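DNA helicase assembly protein (Enterobacteria phage T4, PDB 1C1K) loads the replicative helicase onto fork DNA protected by the single-stranded DNA-binding protein and coordinates leading- and lagging-strand synthesis during phage replication. Local coordinates at residues A[5-10]-A[39-44]; A[21-26]-A[57-62]; A[163-168]-A[192-197]; A[173-178]-A[185-190]. All coordinates share one frame; numbering follows the deposited sequence.

Interactions 1 and 2 belong to the N-terminal part of this two-domain, largely helical protein, and interactions 3 and 4 to the C-terminal part. The first two have centres 14 Å apart and touch where W41 CZ3 packs on I26 CG1 at 3.8 Å, so the loop around 39-44 rests on the helix that carries 21-26. Interactions 3 and 4, with centres 12 Å apart, both use helix 181-196, and interaction 4 is nested within the loop that interaction 3 closes. Interactions 1 and 3, centres 19 Å apart, meet at R5, whose backbone probably hydrogen-bonds to that of I196. Interactions 2 and 4 remain separate, their nearest atoms about 8 Å apart.

Interaction 1: residues A[5-10]-A[39-44]; sequences RMPAGG and YNWCMR
The P7 ring lies against one face of the W41 indole, where the two side chains cross obliquely. P7 CD stands over the centre of the six-membered ring, 3.7 Å from its centroid and only 7° off the ring normal, a well-formed CH-pi contact. P7 CB meets the other end of the indole, 3.7 Å from W41 CG, and the carbonyl carbon of M6 covers the same face nearer the rim. W41 reaches this position with CG beside its own backbone N and anti to the carbonyl carbon (chi1 -58°). R5 O approaches obliquely, 3.5 Å from W41 CZ2. Beside the packing, one water links the two loops, accepting from A8 N at 3.0 Å and donating to N40 O at 3.1 Å. I26 of helix 16-30 also touches W41, and L68 touches P7. The two loops are thus joined mainly by dispersion and CH-pi attraction, with one water as a polar link; R5 O, buried by the contact, finds no partner in the model.

Interaction 2: residues A[21-26]-A[57-62]; sequences KLYLMI and YFFQKL
Y23 and F59 meet between two helices whose shortest backbone bond here, K61 N to Y57 O at 2.8 Å, lies within the turn that carries F59. This is helix-helix packing in an all-alpha domain: within residues 21-26 of helix 16-30 and 57-62 of helix 56-65 the contact is made by Y23 and F59, whose CA atoms are 8.8 Å apart. The rings are neither stacked nor perpendicular. Their planes differ by 35° and their centroids are 5.7 Å apart. F59 CE2 touches the CB-CG-CD2 side of Y23, coming to 3.7 Å from Y23 CD2 and 4.0 Å from Y23 CB. Y23 extends toward it with CG turned away from the backbone N (chi1 158°), whereas F59 keeps CG beside its backbone N. Both residues are buried, and the contact is wholly apolar. It continues into a larger aromatic cluster, since the Y23 ring also meets F75 of helix 68-81 and F59 makes an edge-to-face contact with Y20 of the same helix as Y23; V19 and Y20 extend the helix interface. F58 completes the setting from within its own helix: its CD2 sits 3.9 Å above the F59 ring plane, over the centre of that face.

Interaction 3: residues A[163-168]-A[192-197]; sequences LLDSFL and AYRKIL
D165 lays OD2 against the edge of the R194 guanidinium, near its plane, forming a salt bridge through a single nitrogen. R194 NH1 donates to D165 OD2 at 2.9 Å with an N-H...O angle of 155°, arriving on the syn side but 25° out of the carboxylate plane. The two planes are turned 47° apart, so this is not a flat two-pronged pairing. R194 runs out extended, which puts CD 3.5 Å from D165 OD2, and the bend at chi3 then turns the guanidinium so that NH1 meets the carboxylate. Water 2 closes a second path, donating to D165 OD1 at 2.7 Å and accepting from R194 NH1 at 2.9 Å. D165 OD1 also accepts from the backbone N of I171, and R194 NH2 forms a salt bridge with D172, so both charged groups grip the start of helix 170-177. The pair ties helix 158-168 to the last turns of helix 181-196, just before strand 197-199, which runs antiparallel to strand 2-4; helix 201-216 packs on L163 and S166.

Interaction 4: residues A[173-178]-A[185-190]; sequences KHDEQT and NYSIKL
D175 OD2 accepts from S187 OG at 2.7 Å through its syn lone pair, on the side of OD1. OD1 of D175 stays farther from S187 OG, at 3.3 Å, so the hydroxyl favours one oxygen. The torsions suit the two partners differently. In S187 the hydroxyl is swung opposite the backbone N (chi1 -167°), sending it out from helix 181-196. D175 instead folds CG back beside its own backbone N (chi1 -84°), and this carries the carboxylate across to the facing helix, where the CA atoms of D175 and S187 are 7.6 Å apart. Other groups fix the carboxylate further: W183 NE1 also donates to OD2, and K191 forms a salt bridge with OD1, so the negative charge is probably well stabilised. W183, S187 and K191 follow one another at successive turns, presenting three donors along one side of helix 181-196. Antiparallel and joined by the short connection 178-180, helices 170-177 and 181-196 form an alpha-alpha hairpin, which the D175-S187 bond bridges.

Interaction 1: residues A[5-10]-A[39-44]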
loop_
_atom_site.group_PDB
_atom_site.type_symbol
_atom_site.label_atom_id
_atom_site.label_comp_id
_atom_site.label_asym_id
_atom_site.label_seq_id
_atom_site.Cartn_x
_atom_site.Cartn_y
_atom_site.Cartn_z
ATOM N N ARG A 5 1.560 5.529 9.291
ATOM C CA ARG A 5 2.320 6.653 9.812
ATOM C C ARG A 5 1.722 7.848 9.077
ATOM O O ARG A 5 1.363 7.746 7.902
ATOM C CB ARG A 5 3.806 6.491 9.487
ATOM C CG ARG A 5 4.452 5.324 10.218
ATOM C CD ARG A 5 5.937 5.212 9.927
ATOM N NE ARG A 5 6.557 4.187 10.764
ATOM C CZ ARG A 5 6.719 2.919 10.395
ATOM N NH1 ARG A 5 6.307 2.514 9.201
ATOM N NH2 ARG A 5 7.286 2.051 11.223
ATOM N N MET A 6 1.592 8.970 9.769
ATOM C CA MET A 6 0.992 10.153 9.161
ATOM C C MET A 6 1.770 11.427 9.440
ATOM O O MET A 6 2.548 11.501 10.392
ATOM C CB MET A 6 -0.440 10.332 9.682
ATOM C CG MET A 6 -1.351 9.136 9.451
ATOM S SD MET A 6 -2.012 9.125 7.777
ATOM C CE MET A 6 -3.014 10.545 7.829
ATOM N N PRO A 7 1.583 12.448 8.593
ATOM C CA PRO A 7 2.298 13.706 8.824
ATOM C C PRO A 7 1.843 14.279 10.169
ATOM O O PRO A 7 0.717 14.040 10.594
ATOM C CB PRO A 7 1.874 14.586 7.648
ATOM C CG PRO A 7 0.621 13.955 7.122
ATOM C CD PRO A 7 0.745 12.492 7.386
ATOM N N ALA A 8 2.717 15.018 10.841
ATOM C CA ALA A 8 2.356 15.596 12.133
ATOM C C ALA A 8 1.318 16.707 11.952
ATOM O O ALA A 8 1.249 17.334 10.893
ATOM C CB ALA A 8 3.596 16.139 12.831
ATOM N N GLY A 9 0.512 16.935 12.987
ATOM C CA GLY A 9 -0.514 17.967 12.930
ATOM C C GLY A 9 -1.598 17.668 11.910
ATOM O O GLY A 9 -1.995 18.539 11.131
ATOM N N GLY A 10 -2.089 16.435 11.938
ATOM C CA GLY A 10 -3.104 15.992 11.001
ATOM C C GLY A 10 -4.454 16.671 11.020
ATOM O O GLY A 10 -5.201 16.542 10.061
ATOM N N TYR A 39 12.251 12.188 5.620
ATOM C CA TYR A 39 12.181 13.644 5.590
ATOM C C TYR A 39 11.029 14.239 6.384
ATOM O O TYR A 39 10.704 15.418 6.231
ATOM C CB TYR A 39 12.113 14.127 4.143
ATOM C CG TYR A 39 13.396 13.883 3.383
ATOM C CD1 TYR A 39 13.517 12.810 2.507
ATOM C CD2 TYR A 39 14.498 14.714 3.558
ATOM C CE1 TYR A 39 14.708 12.566 1.825
ATOM C CE2 TYR A 39 15.693 14.483 2.883
ATOM C CZ TYR A 39 15.790 13.408 2.021
ATOM O OH TYR A 39 16.974 13.170 1.371
ATOM N N ASN A 40 10.417 13.423 7.228
ATOM C CA ASN A 40 9.313 13.871 8.070
ATOM C C ASN A 40 8.206 14.633 7.347
ATOM O O ASN A 40 7.796 15.713 7.779
ATOM C CB ASN A 40 9.857 14.723 9.214
ATOM C CG ASN A 40 8.883 14.840 10.359
ATOM O OD1 ASN A 40 8.920 15.807 11.117
ATOM N ND2 ASN A 40 8.001 13.855 10.494
ATOM N N TRP A 41 7.728 14.058 6.247
ATOM C CA TRP A 41 6.639 14.627 5.450
ATOM C C TRP A 41 6.818 16.079 4.997
ATOM O O TRP A 41 5.858 16.855 4.920
ATOM C CB TRP A 41 5.317 14.475 6.204
ATOM C CG TRP A 41 5.007 13.049 6.531
ATOM C CD1 TRP A 41 5.454 12.342 7.608
ATOM C CD2 TRP A 41 4.174 12.155 5.779
ATOM N NE1 TRP A 41 4.952 11.061 7.577
ATOM C CE2 TRP A 41 4.164 10.919 6.466
ATOM C CE3 TRP A 41 3.436 12.275 4.592
ATOM C CZ2 TRP A 41 3.440 9.811 6.005
ATOM C CZ3 TRP A 41 2.718 11.173 4.133
ATOM C CH2 TRP A 41 2.728 9.958 4.841
ATOM N N CYS A 42 8.059 16.428 4.686
ATOM C CA CYS A 42 8.393 17.755 4.203
ATOM C C CYS A 42 9.162 17.561 2.915
ATOM O O CYS A 42 9.958 16.631 2.797
ATOM C CB CYS A 42 9.289 18.488 5.196
ATOM S SG CYS A 42 8.484 18.945 6.725
ATOM N N MET A 43 8.921 18.427 1.945
ATOM C CA MET A 43 9.635 18.340 0.680
ATOM C C MET A 43 9.483 19.651 -0.058
ATOM O O MET A 43 8.429 20.287 -0.011
ATOM C CB MET A 43 9.097 17.194 -0.184
ATOM C CG MET A 43 9.975 16.876 -1.400
ATOM S SD MET A 43 9.335 15.545 -2.465
ATOM C CE MET A 43 8.129 16.459 -3.408
ATOM N N ARG A 44 10.554 20.069 -0.715
ATOM C CA ARG A 44 10.518 21.297 -1.481
ATOM C C ARG A 44 10.117 20.880 -2.887
ATOM O O ARG A 44 10.450 19.779 -3.327
ATOM C CB ARG A 44 11.897 21.956 -1.494
ATOM C CG ARG A 44 11.955 23.273 -0.740
ATOM C CD ARG A 44 13.302 23.477 -0.075
ATOM N NE ARG A 44 13.520 22.531 1.016
ATOM C CZ ARG A 44 14.487 22.641 1.923
ATOM N NH1 ARG A 44 15.334 23.664 1.877
ATOM N NH2 ARG A 44 14.606 21.728 2.880
HETATM O O HOH W 1 5.463 15.496 9.858
#

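Interaction 2: residues A[21-26]-A[57-62]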
loop_
_atom_site.group_PDB
_atom_site.type_symbol
_atom_site.label_atom_id
_atom_site.label_comp_id
_atom_site.label_asym_id
_atom_site.label_seq_id
_atom_site.Cartn_x
_atom_site.Cartn_y
_atom_site.Cartn_z
ATOM N N LYS A 21 1.789 19.969 -2.846
ATOM C CA LYS A 21 3.089 19.520 -2.345
ATOM C C LYS A 21 2.957 18.175 -1.642
ATOM O O LYS A 21 3.813 17.295 -1.795
ATOM C CB LYS A 21 3.666 20.545 -1.370
ATOM C CG LYS A 21 4.118 21.837 -2.036
ATOM C CD LYS A 21 4.843 22.738 -1.056
ATOM C CE LYS A 21 5.257 24.035 -1.723
ATOM N NZ LYS A 21 5.580 25.098 -0.724
ATOM N N LEU A 22 1.893 18.020 -0.859
ATOM C CA LEU A 22 1.660 16.764 -0.150
ATOM C C LEU A 22 1.460 15.628 -1.163
ATOM O O LEU A 22 2.035 14.551 -1.023
ATOM C CB LEU A 22 0.430 16.883 0.754
ATOM C CG LEU A 22 0.063 15.624 1.553
ATOM C CD1 LEU A 22 1.073 15.410 2.680
ATOM C CD2 LEU A 22 -1.350 15.768 2.126
ATOM N N TYR A 23 0.644 15.874 -2.180
ATOM C CA TYR A 23 0.399 14.869 -3.203
ATOM C C TYR A 23 1.701 14.472 -3.896
ATOM O O TYR A 23 1.992 13.284 -4.054
ATOM C CB TYR A 23 -0.583 15.400 -4.251
ATOM C CG TYR A 23 -0.499 14.676 -5.577
ATOM C CD1 TYR A 23 -0.879 13.340 -5.692
ATOM C CD2 TYR A 23 -0.027 15.323 -6.715
ATOM C CE1 TYR A 23 -0.789 12.668 -6.915
ATOM C CE2 TYR A 23 0.067 14.662 -7.936
ATOM C CZ TYR A 23 -0.315 13.338 -8.027
ATOM O OH TYR A 23 -0.214 12.684 -9.236
ATOM N N LEU A 24 2.480 15.469 -4.308
ATOM C CA LEU A 24 3.738 15.217 -5.006
ATOM C C LEU A 24 4.730 14.426 -4.167
ATOM O O LEU A 24 5.394 13.524 -4.674
ATOM C CB LEU A 24 4.384 16.535 -5.458
ATOM C CG LEU A 24 5.402 16.384 -6.598
ATOM C CD1 LEU A 24 4.716 15.844 -7.840
ATOM C CD2 LEU A 24 6.038 17.733 -6.911
ATOM N N MET A 25 4.841 14.759 -2.887
ATOM C CA MET A 25 5.765 14.040 -2.026
ATOM C C MET A 25 5.322 12.589 -1.851
ATOM O O MET A 25 6.152 11.693 -1.862
ATOM C CB MET A 25 5.895 14.740 -0.670
ATOM C CG MET A 25 4.741 14.543 0.296
ATOM S SD MET A 25 5.148 15.214 1.934
ATOM C CE MET A 25 6.886 14.912 1.991
ATOM N N ILE A 26 4.021 12.353 -1.708
ATOM C CA ILE A 26 3.533 10.987 -1.546
ATOM C C ILE A 26 3.662 10.225 -2.864
ATOM O O ILE A 26 3.978 9.035 -2.875
ATOM C CB ILE A 26 2.061 10.974 -1.044
ATOM C CG1 ILE A 26 2.016 11.547 0.376
ATOM C CG2 ILE A 26 1.495 9.533 -1.055
ATOM C CD1 ILE A 26 0.614 11.845 0.900
ATOM N N TYR A 57 -6.936 23.746 -9.731
ATOM C CA TYR A 57 -8.228 23.822 -9.046
ATOM C C TYR A 57 -8.489 22.569 -8.205
ATOM O O TYR A 57 -9.153 22.639 -7.175
ATOM C CB TYR A 57 -9.374 23.969 -10.067
ATOM C CG TYR A 57 -9.655 22.691 -10.832
ATOM C CD1 TYR A 57 -10.471 21.692 -10.293
ATOM C CD2 TYR A 57 -9.036 22.443 -12.052
ATOM C CE1 TYR A 57 -10.647 20.480 -10.948
ATOM C CE2 TYR A 57 -9.207 21.230 -12.718
ATOM C CZ TYR A 57 -10.010 20.252 -12.159
ATOM O OH TYR A 57 -10.161 19.047 -12.808
ATOM N N PHE A 58 -7.984 21.419 -8.652
ATOM C CA PHE A 58 -8.220 20.168 -7.932
ATOM C C PHE A 58 -7.654 20.244 -6.523
ATOM O O PHE A 58 -8.318 19.896 -5.539
ATOM C CB PHE A 58 -7.575 18.997 -8.687
ATOM C CG PHE A 58 -7.704 17.664 -7.980
ATOM C CD1 PHE A 58 -8.911 16.972 -7.984
ATOM C CD2 PHE A 58 -6.609 17.092 -7.338
ATOM C CE1 PHE A 58 -9.027 15.721 -7.359
ATOM C CE2 PHE A 58 -6.711 15.848 -6.712
ATOM C CZ PHE A 58 -7.924 15.162 -6.724
ATOM N N PHE A 59 -6.419 20.714 -6.429
ATOM C CA PHE A 59 -5.756 20.819 -5.144
ATOM C C PHE A 59 -6.398 21.916 -4.304
ATOM O O PHE A 59 -6.471 21.808 -3.078
ATOM C CB PHE A 59 -4.268 21.059 -5.379
ATOM C CG PHE A 59 -3.643 20.008 -6.258
ATOM C CD1 PHE A 59 -3.479 20.226 -7.625
ATOM C CD2 PHE A 59 -3.303 18.763 -5.736
ATOM C CE1 PHE A 59 -2.993 19.209 -8.463
ATOM C CE2 PHE A 59 -2.820 17.743 -6.560
ATOM C CZ PHE A 59 -2.664 17.966 -7.925
ATOM N N GLN A 60 -6.883 22.962 -4.965
ATOM C CA GLN A 60 -7.560 24.045 -4.257
ATOM C C GLN A 60 -8.842 23.512 -3.610
ATOM O O GLN A 60 -9.087 23.727 -2.417
ATOM C CB GLN A 60 -7.905 25.185 -5.220
ATOM C CG GLN A 60 -8.836 26.242 -4.628
ATOM C CD GLN A 60 -8.246 26.944 -3.413
ATOM O OE1 GLN A 60 -8.959 27.252 -2.451
ATOM N NE2 GLN A 60 -6.948 27.207 -3.454
ATOM N N LYS A 61 -9.658 22.795 -4.380
ATOM C CA LYS A 61 -10.902 22.261 -3.829
ATOM C C LYS A 61 -10.648 21.331 -2.638
ATOM O O LYS A 61 -11.325 21.421 -1.612
ATOM C CB LYS A 61 -11.694 21.519 -4.911
ATOM C CG LYS A 61 -12.352 22.423 -5.939
ATOM C CD LYS A 61 -13.285 23.427 -5.281
ATOM C CE LYS A 61 -14.586 22.783 -4.857
ATOM N NZ LYS A 61 -15.613 23.816 -4.533
ATOM N N LEU A 62 -9.663 20.447 -2.763
ATOM C CA LEU A 62 -9.365 19.534 -1.668
ATOM C C LEU A 62 -8.938 20.304 -0.417
ATOM O O LEU A 62 -9.340 19.955 0.691
ATOM C CB LEU A 62 -8.261 18.561 -2.073
ATOM C CG LEU A 62 -8.718 17.239 -2.696
ATOM C CD1 LEU A 62 -9.618 17.501 -3.881
ATOM C CD2 LEU A 62 -7.486 16.438 -3.119
#

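Interaction 3: residues A[163-168]-A[192-197]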
loop_
_atom_site.group_PDB
_atom_site.type_symbol
_atom_site.label_atom_id
_atom_site.label_comp_id
_atom_site.label_asym_id
_atom_site.label_seq_id
_atom_site.Cartn_x
_atom_site.Cartn_y
_atom_site.Cartn_z
ATOM N N LEU A 163 1.570 -7.306 5.805
ATOM C CA LEU A 163 1.444 -7.877 7.142
ATOM C C LEU A 163 2.143 -9.247 7.157
ATOM O O LEU A 163 2.880 -9.568 8.089
ATOM C CB LEU A 163 -0.037 -8.022 7.522
ATOM C CG LEU A 163 -0.681 -6.765 8.133
ATOM C CD1 LEU A 163 -2.195 -6.886 8.062
ATOM C CD2 LEU A 163 -0.221 -6.587 9.571
ATOM N N LEU A 164 1.916 -10.049 6.120
ATOM C CA LEU A 164 2.553 -11.358 6.035
ATOM C C LEU A 164 4.071 -11.158 5.973
ATOM O O LEU A 164 4.833 -11.864 6.632
ATOM C CB LEU A 164 2.075 -12.101 4.783
ATOM C CG LEU A 164 0.617 -12.578 4.765
ATOM C CD1 LEU A 164 0.210 -12.926 3.343
ATOM C CD2 LEU A 164 0.458 -13.786 5.674
ATOM N N ASP A 165 4.501 -10.185 5.180
ATOM C CA ASP A 165 5.920 -9.883 5.029
ATOM C C ASP A 165 6.611 -9.550 6.351
ATOM O O ASP A 165 7.791 -9.869 6.536
ATOM C CB ASP A 165 6.103 -8.712 4.064
ATOM C CG ASP A 165 7.551 -8.268 3.958
ATOM O OD1 ASP A 165 8.304 -8.918 3.203
ATOM O OD2 ASP A 165 7.932 -7.276 4.624
ATOM N N SER A 166 5.880 -8.919 7.268
ATOM C CA SER A 166 6.453 -8.524 8.550
ATOM C C SER A 166 7.097 -9.670 9.322
ATOM O O SER A 166 8.068 -9.456 10.044
ATOM C CB SER A 166 5.404 -7.802 9.414
ATOM O OG SER A 166 4.494 -8.687 10.040
ATOM N N PHE A 167 6.576 -10.886 9.172
ATOM C CA PHE A 167 7.173 -12.024 9.873
ATOM C C PHE A 167 7.661 -13.124 8.934
ATOM O O PHE A 167 8.313 -14.063 9.382
ATOM C CB PHE A 167 6.206 -12.607 10.920
ATOM C CG PHE A 167 4.887 -13.051 10.358
ATOM C CD1 PHE A 167 4.692 -14.371 9.968
ATOM C CD2 PHE A 167 3.837 -12.148 10.215
ATOM C CE1 PHE A 167 3.472 -14.788 9.440
ATOM C CE2 PHE A 167 2.607 -12.553 9.687
ATOM C CZ PHE A 167 2.426 -13.878 9.296
ATOM N N LEU A 168 7.364 -13.005 7.639
ATOM C CA LEU A 168 7.797 -14.009 6.665
ATOM C C LEU A 168 8.906 -13.527 5.725
ATOM O O LEU A 168 9.469 -14.320 4.969
ATOM C CB LEU A 168 6.605 -14.505 5.839
ATOM C CG LEU A 168 5.479 -15.222 6.601
ATOM C CD1 LEU A 168 4.391 -15.633 5.623
ATOM C CD2 LEU A 168 6.035 -16.443 7.335
ATOM N N ALA A 192 7.530 0.894 -0.547
ATOM C CA ALA A 192 7.180 2.271 -0.211
ATOM C C ALA A 192 6.071 2.298 0.842
ATOM O O ALA A 192 6.161 3.026 1.832
ATOM C CB ALA A 192 6.742 3.021 -1.463
ATOM N N TYR A 193 5.028 1.496 0.629
ATOM C CA TYR A 193 3.907 1.431 1.565
ATOM C C TYR A 193 4.373 0.848 2.902
ATOM O O TYR A 193 3.930 1.268 3.967
ATOM C CB TYR A 193 2.790 0.576 0.964
ATOM C CG TYR A 193 1.416 0.715 1.609
ATOM C CD1 TYR A 193 1.087 1.817 2.417
ATOM C CD2 TYR A 193 0.442 -0.259 1.404
ATOM C CE1 TYR A 193 -0.178 1.931 2.999
ATOM C CE2 TYR A 193 -0.823 -0.153 1.980
ATOM C CZ TYR A 193 -1.126 0.938 2.774
ATOM O OH TYR A 193 -2.377 1.020 3.348
ATOM N N ARG A 194 5.284 -0.115 2.842
ATOM C CA ARG A 194 5.801 -0.727 4.059
ATOM C C ARG A 194 6.480 0.318 4.953
ATOM O O ARG A 194 6.439 0.219 6.176
ATOM C CB ARG A 194 6.779 -1.859 3.697
ATOM C CG ARG A 194 7.408 -2.577 4.892
ATOM C CD ARG A 194 8.191 -3.826 4.456
ATOM N NE ARG A 194 9.373 -3.496 3.661
ATOM C CZ ARG A 194 10.276 -4.382 3.240
ATOM N NH1 ARG A 194 10.146 -5.674 3.532
ATOM N NH2 ARG A 194 11.317 -3.975 2.525
ATOM N N LYS A 195 7.099 1.324 4.340
ATOM C CA LYS A 195 7.777 2.375 5.098
ATOM C C LYS A 195 6.816 3.224 5.930
ATOM O O LYS A 195 7.163 3.678 7.022
ATOM C CB LYS A 195 8.562 3.287 4.151
ATOM C CG LYS A 195 9.836 2.651 3.613
ATOM C CD LYS A 195 10.657 3.630 2.796
ATOM C CE LYS A 195 11.963 2.985 2.344
ATOM N NZ LYS A 195 13.146 3.833 2.664
ATOM N N ILE A 196 5.608 3.444 5.419
ATOM C CA ILE A 196 4.652 4.255 6.162
ATOM C C ILE A 196 3.726 3.430 7.057
ATOM O O ILE A 196 2.944 3.984 7.825
ATOM C CB ILE A 196 3.803 5.140 5.216
ATOM C CG1 ILE A 196 3.188 4.304 4.105
ATOM C CG2 ILE A 196 4.676 6.233 4.611
ATOM C CD1 ILE A 196 2.224 5.095 3.227
ATOM N N LEU A 197 3.819 2.108 6.972
ATOM C CA LEU A 197 2.982 1.253 7.806
ATOM C C LEU A 197 3.733 0.855 9.065
ATOM O O LEU A 197 4.860 0.374 8.996
ATOM C CB LEU A 197 2.564 -0.009 7.044
ATOM C CG LEU A 197 1.441 0.116 6.014
ATOM C CD1 LEU A 197 1.299 -1.203 5.269
ATOM C CD2 LEU A 197 0.134 0.489 6.704
HETATM O O HOH W 2 10.926 -8.417 3.305
#

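Interaction 4: residues A[173-178]-A[185-190]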
loop_
_atom_site.group_PDB
_atom_site.type_symbol
_atom_site.label_atom_id
_atom_site.label_comp_id
_atom_site.label_asym_id
_atom_site.label_seq_id
_atom_site.Cartn_x
_atom_site.Cartn_y
_atom_site.Cartn_z
ATOM N N LYS A 173 13.202 -11.203 0.154
ATOM C CA LYS A 173 13.647 -12.460 -0.450
ATOM C C LYS A 173 13.324 -12.494 -1.944
ATOM O O LYS A 173 14.108 -12.993 -2.745
ATOM C CB LYS A 173 12.991 -13.647 0.250
ATOM C CG LYS A 173 13.476 -13.847 1.671
ATOM C CD LYS A 173 13.612 -15.317 1.996
ATOM C CE LYS A 173 12.432 -15.807 2.813
ATOM N NZ LYS A 173 12.122 -17.233 2.505
ATOM N N HIS A 174 12.165 -11.967 -2.323
ATOM C CA HIS A 174 11.789 -11.932 -3.727
ATOM C C HIS A 174 12.749 -10.991 -4.465
ATOM O O HIS A 174 13.255 -11.314 -5.541
ATOM C CB HIS A 174 10.346 -11.428 -3.879
ATOM C CG HIS A 174 9.304 -12.505 -3.785
ATOM N ND1 HIS A 174 9.232 -13.385 -2.726
ATOM C CD2 HIS A 174 8.273 -12.820 -4.605
ATOM C CE1 HIS A 174 8.200 -14.196 -2.897
ATOM N NE2 HIS A 174 7.602 -13.872 -4.030
ATOM N N ASP A 175 12.999 -9.830 -3.864
ATOM C CA ASP A 175 13.883 -8.820 -4.443
ATOM C C ASP A 175 15.293 -9.340 -4.724
ATOM O O ASP A 175 15.897 -8.990 -5.739
ATOM C CB ASP A 175 13.987 -7.612 -3.507
ATOM C CG ASP A 175 12.853 -6.621 -3.695
ATOM O OD1 ASP A 175 12.787 -5.655 -2.905
ATOM O OD2 ASP A 175 12.036 -6.802 -4.621
ATOM N N GLU A 176 15.820 -10.165 -3.826
ATOM C CA GLU A 176 17.165 -10.698 -4.005
ATOM C C GLU A 176 17.256 -11.837 -5.011
ATOM O O GLU A 176 18.334 -12.113 -5.529
ATOM C CB GLU A 176 17.753 -11.163 -2.661
ATOM C CG GLU A 176 16.762 -11.783 -1.685
ATOM C CD GLU A 176 17.089 -11.476 -0.221
ATOM O OE1 GLU A 176 17.136 -12.423 0.594
ATOM O OE2 GLU A 176 17.297 -10.290 0.121
ATOM N N GLN A 177 16.133 -12.481 -5.313
ATOM C CA GLN A 177 16.140 -13.611 -6.241
ATOM C C GLN A 177 15.678 -13.329 -7.670
ATOM O O GLN A 177 15.694 -14.228 -8.509
ATOM C CB GLN A 177 15.298 -14.759 -5.674
ATOM C CG GLN A 177 15.766 -15.282 -4.324
ATOM C CD GLN A 177 14.810 -16.304 -3.729
ATOM O OE1 GLN A 177 13.918 -15.959 -2.951
ATOM N NE2 GLN A 177 14.992 -17.570 -4.091
ATOM N N THR A 178 15.274 -12.098 -7.964
ATOM C CA THR A 178 14.812 -11.798 -9.312
ATOM C C THR A 178 14.924 -10.336 -9.725
ATOM O O THR A 178 15.106 -9.451 -8.891
ATOM C CB THR A 178 13.337 -12.240 -9.498
ATOM O OG1 THR A 178 12.961 -12.102 -10.875
ATOM C CG2 THR A 178 12.407 -11.391 -8.631
ATOM N N ASN A 185 7.881 -3.658 -10.337
ATOM C CA ASN A 185 6.885 -2.589 -10.331
ATOM C C ASN A 185 6.044 -2.648 -9.057
ATOM O O ASN A 185 5.772 -1.622 -8.424
ATOM C CB ASN A 185 5.974 -2.708 -11.551
ATOM C CG ASN A 185 6.746 -2.723 -12.860
ATOM O OD1 ASN A 185 6.221 -3.138 -13.896
ATOM N ND2 ASN A 185 7.995 -2.269 -12.824
ATOM N N TYR A 186 5.623 -3.854 -8.685
ATOM C CA TYR A 186 4.822 -4.033 -7.480
ATOM C C TYR A 186 5.691 -3.852 -6.239
ATOM O O TYR A 186 5.275 -3.228 -5.264
ATOM C CB TYR A 186 4.194 -5.430 -7.456
ATOM C CG TYR A 186 2.778 -5.483 -7.981
ATOM C CD1 TYR A 186 2.525 -5.733 -9.328
ATOM C CD2 TYR A 186 1.691 -5.296 -7.129
ATOM C CE1 TYR A 186 1.221 -5.798 -9.818
ATOM C CE2 TYR A 186 0.383 -5.360 -7.609
ATOM C CZ TYR A 186 0.158 -5.612 -8.953
ATOM O OH TYR A 186 -1.132 -5.682 -9.429
ATOM N N SER A 187 6.901 -4.400 -6.282
ATOM C CA SER A 187 7.813 -4.316 -5.151
ATOM C C SER A 187 8.133 -2.877 -4.760
ATOM O O SER A 187 8.311 -2.571 -3.577
ATOM C CB SER A 187 9.109 -5.063 -5.458
ATOM O OG SER A 187 9.853 -5.241 -4.273
ATOM N N ILE A 188 8.216 -1.998 -5.752
ATOM C CA ILE A 188 8.494 -0.601 -5.463
ATOM C C ILE A 188 7.365 -0.066 -4.581
ATOM O O ILE A 188 7.621 0.583 -3.567
ATOM C CB ILE A 188 8.588 0.234 -6.763
ATOM C CG1 ILE A 188 9.887 -0.103 -7.495
ATOM C CG2 ILE A 188 8.534 1.731 -6.439
ATOM C CD1 ILE A 188 9.950 0.441 -8.902
ATOM N N LYS A 189 6.118 -0.352 -4.954
ATOM C CA LYS A 189 4.970 0.113 -4.175
ATOM C C LYS A 189 4.911 -0.582 -2.821
ATOM O O LYS A 189 4.619 0.043 -1.806
ATOM C CB LYS A 189 3.658 -0.144 -4.924
ATOM C CG LYS A 189 3.657 0.299 -6.378
ATOM C CD LYS A 189 3.393 1.792 -6.509
ATOM C CE LYS A 189 2.961 2.150 -7.922
ATOM N NZ LYS A 189 2.412 0.955 -8.624
ATOM N N LEU A 190 5.182 -1.882 -2.806
ATOM C CA LEU A 190 5.146 -2.638 -1.563
ATOM C C LEU A 190 6.142 -2.094 -0.539
ATOM O O LEU A 190 5.808 -1.890 0.628
ATOM C CB LEU A 190 5.429 -4.117 -1.843
ATOM C CG LEU A 190 4.264 -4.877 -2.481
ATOM C CD1 LEU A 190 4.774 -6.182 -3.081
ATOM C CD2 LEU A 190 3.197 -5.160 -1.433
#